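Local coordinates for protein putative surface-anchored fimbrial subunit (Corynebacterium diphtheriae, PDB 3HR6) that forms the shaft of the pilus as its major pilin, built of tandem Ig-like modules stabilised by isopeptide and disulfide bonds, at residues A[171-176]-A[273-278]. Residues are numbered along the deposited sequence; the frame is centred on the assembly and turned at random.
Sequences VATKIP and AWVLPS
The backbone N of Ala273 is hydrogen-bonded to Ser299 OG, while the methyl of the same residue meets Val171. Ala273 CB lies against both valine branches, 3.7 Å from Val171 CG2 and 3.8 Å from Val171 CG1, so the single methyl faces the notch between the two branches, almost equally far from each. That fork is presented by a first torsion of 178°, which sets CG1 opposite the backbone N and leaves CG2 beside it. Two residues along, the pairing repeats with Thr173 and Val275, whose side chains meet at an oblique angle. The threonine uses its methyl alone: Thr173 CG2 lies 3.8 Å from Val275 CG2 and 4.1 Å from Val275 CG1, with Val275 CB at 4.0 Å, and so rests over the branch point of the valine. With OG1 turned beside its own backbone N (chi1 -59°), Thr173 CG2 extends opposite that N, into the contact. Val171 CA and Ala273 CA are 7.0 Å apart. Thr173 CA and Val275 CA are 7.5 Å apart, and both spacings are too wide for backbone pairing. The strands run roughly the same way and meet through side chains, with no hydrogen bond between them. The four touching residues are all buried. Phe187 of strand 187-192 touches both Thr173 and Val275, adding an aromatic neighbour to this methyl packing. Backbone bonds tie Val171 to Val254 and Thr173 to Leu252 in one sheet, whereas strand 268-276 pairs with strands 187-192 and 302-315 in another. Alternate residues pointing inward from two facing sheets are typical of the core of an Ig-like beta sandwich, here within the Cna-B-like middle region of the pilin.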
loop_
_atom_site.group_PDB
_atom_site.type_symbol
_atom_site.label_atom_id
_atom_site.label_comp_id
_atom_site.label_asym_id
_atom_site.label_seq_id
_atom_site.Cartn_x
_atom_site.Cartn_y
_atom_site.Cartn_z
ATOM N N VAL A 171 4.501 -1.734 -7.951
ATOM C CA VAL A 171 3.740 -2.598 -7.074
ATOM C C VAL A 171 3.482 -3.921 -7.775
ATOM O O VAL A 171 2.753 -3.987 -8.807
ATOM C CB VAL A 171 2.372 -1.987 -6.661
ATOM C CG1 VAL A 171 1.577 -3.001 -5.741
ATOM C CG2 VAL A 171 2.559 -0.658 -5.964
ATOM N N ALA A 172 4.093 -4.979 -7.271
ATOM C CA ALA A 172 3.993 -6.309 -7.863
ATOM C C ALA A 172 3.085 -7.208 -7.000
ATOM O O ALA A 172 3.438 -7.469 -5.853
ATOM C CB ALA A 172 5.322 -6.917 -7.984
ATOM N N THR A 173 1.950 -7.620 -7.555
ATOM C CA THR A 173 0.949 -8.413 -6.841
ATOM C C THR A 173 0.827 -9.752 -7.467
ATOM O O THR A 173 0.628 -9.873 -8.650
ATOM C CB THR A 173 -0.426 -7.699 -6.903
ATOM O OG1 THR A 173 -0.305 -6.406 -6.307
ATOM C CG2 THR A 173 -1.567 -8.490 -6.253
ATOM N N LYS A 174 0.915 -10.788 -6.648
ATOM C CA LYS A 174 0.776 -12.144 -7.107
ATOM C C LYS A 174 -0.683 -12.497 -7.255
ATOM O O LYS A 174 -1.476 -12.149 -6.378
ATOM C CB LYS A 174 1.453 -13.093 -6.123
ATOM C CG LYS A 174 2.931 -12.944 -6.272
ATOM C CD LYS A 174 3.808 -13.890 -5.561
ATOM C CE LYS A 174 5.291 -13.650 -5.981
ATOM N NZ LYS A 174 5.741 -13.973 -7.411
ATOM N N ILE A 175 -1.021 -13.167 -8.363
ATOM C CA ILE A 175 -2.367 -13.689 -8.528
ATOM C C ILE A 175 -2.437 -15.024 -7.809
ATOM O O ILE A 175 -1.743 -15.957 -8.203
ATOM C CB ILE A 175 -2.761 -13.883 -10.013
ATOM C CG1 ILE A 175 -2.509 -12.605 -10.803
ATOM C CG2 ILE A 175 -4.208 -14.366 -10.105
ATOM C CD1 ILE A 175 -3.257 -11.390 -10.280
ATOM N N PRO A 176 -3.298 -15.135 -6.774
ATOM C CA PRO A 176 -3.394 -16.440 -6.104
ATOM C C PRO A 176 -4.080 -17.489 -6.955
ATOM O O PRO A 176 -4.900 -17.158 -7.823
ATOM C CB PRO A 176 -4.256 -16.119 -4.886
ATOM C CG PRO A 176 -5.199 -15.090 -5.402
ATOM C CD PRO A 176 -4.304 -14.205 -6.241
ATOM N N ALA A 273 0.747 0.105 -1.079
ATOM C CA ALA A 273 -0.428 -0.157 -1.941
ATOM C C ALA A 273 -1.186 -1.300 -1.290
ATOM O O ALA A 273 -0.676 -1.967 -0.383
ATOM C CB ALA A 273 -0.031 -0.529 -3.373
ATOM N N TRP A 274 -2.380 -1.552 -1.789
ATOM C CA TRP A 274 -3.208 -2.598 -1.244
ATOM C C TRP A 274 -3.905 -3.325 -2.363
ATOM O O TRP A 274 -4.297 -2.699 -3.336
ATOM C CB TRP A 274 -4.283 -1.973 -0.384
ATOM C CG TRP A 274 -3.774 -1.185 0.811
ATOM C CD1 TRP A 274 -3.134 0.023 0.772
ATOM C CD2 TRP A 274 -3.972 -1.478 2.202
ATOM N NE1 TRP A 274 -2.837 0.442 2.053
ATOM C CE2 TRP A 274 -3.400 -0.432 2.938
ATOM C CE3 TRP A 274 -4.591 -2.521 2.890
ATOM C CZ2 TRP A 274 -3.367 -0.425 4.334
ATOM C CZ3 TRP A 274 -4.563 -2.508 4.300
ATOM C CH2 TRP A 274 -3.966 -1.461 4.992
ATOM N N VAL A 275 -4.067 -4.636 -2.191
ATOM C CA VAL A 275 -4.842 -5.460 -3.136
ATOM C C VAL A 275 -6.139 -5.932 -2.487
ATOM O O VAL A 275 -6.143 -6.337 -1.306
ATOM C CB VAL A 275 -4.072 -6.602 -3.756
ATOM C CG1 VAL A 275 -3.526 -7.590 -2.749
ATOM C CG2 VAL A 275 -4.938 -7.326 -4.828
ATOM N N LEU A 276 -7.222 -5.742 -3.236
ATOM C CA LEU A 276 -8.566 -6.170 -2.825
ATOM C C LEU A 276 -9.158 -7.071 -3.884
ATOM O O LEU A 276 -9.218 -6.691 -5.046
ATOM C CB LEU A 276 -9.477 -4.962 -2.670
ATOM C CG LEU A 276 -10.848 -5.210 -2.067
ATOM C CD1 LEU A 276 -10.690 -5.515 -0.561
ATOM C CD2 LEU A 276 -11.705 -3.980 -2.248
ATOM N N PRO A 277 -9.636 -8.260 -3.497
ATOM C CA PRO A 277 -10.227 -9.199 -4.467
ATOM C C PRO A 277 -11.716 -8.872 -4.746
ATOM O O PRO A 277 -12.568 -9.750 -4.640
ATOM C CB PRO A 277 -10.093 -10.540 -3.749
ATOM C CG PRO A 277 -10.224 -10.190 -2.320
ATOM C CD PRO A 277 -9.594 -8.811 -2.133
ATOM N N SER A 278 -11.992 -7.618 -5.060
ATOM C CA SER A 278 -13.348 -7.084 -5.233
ATOM C C SER A 278 -13.218 -5.771 -5.995
ATOM O O SER A 278 -12.167 -5.144 -5.953
ATOM C CB SER A 278 -13.995 -6.817 -3.859
ATOM O OG SER A 278 -15.385 -6.505 -4.022
#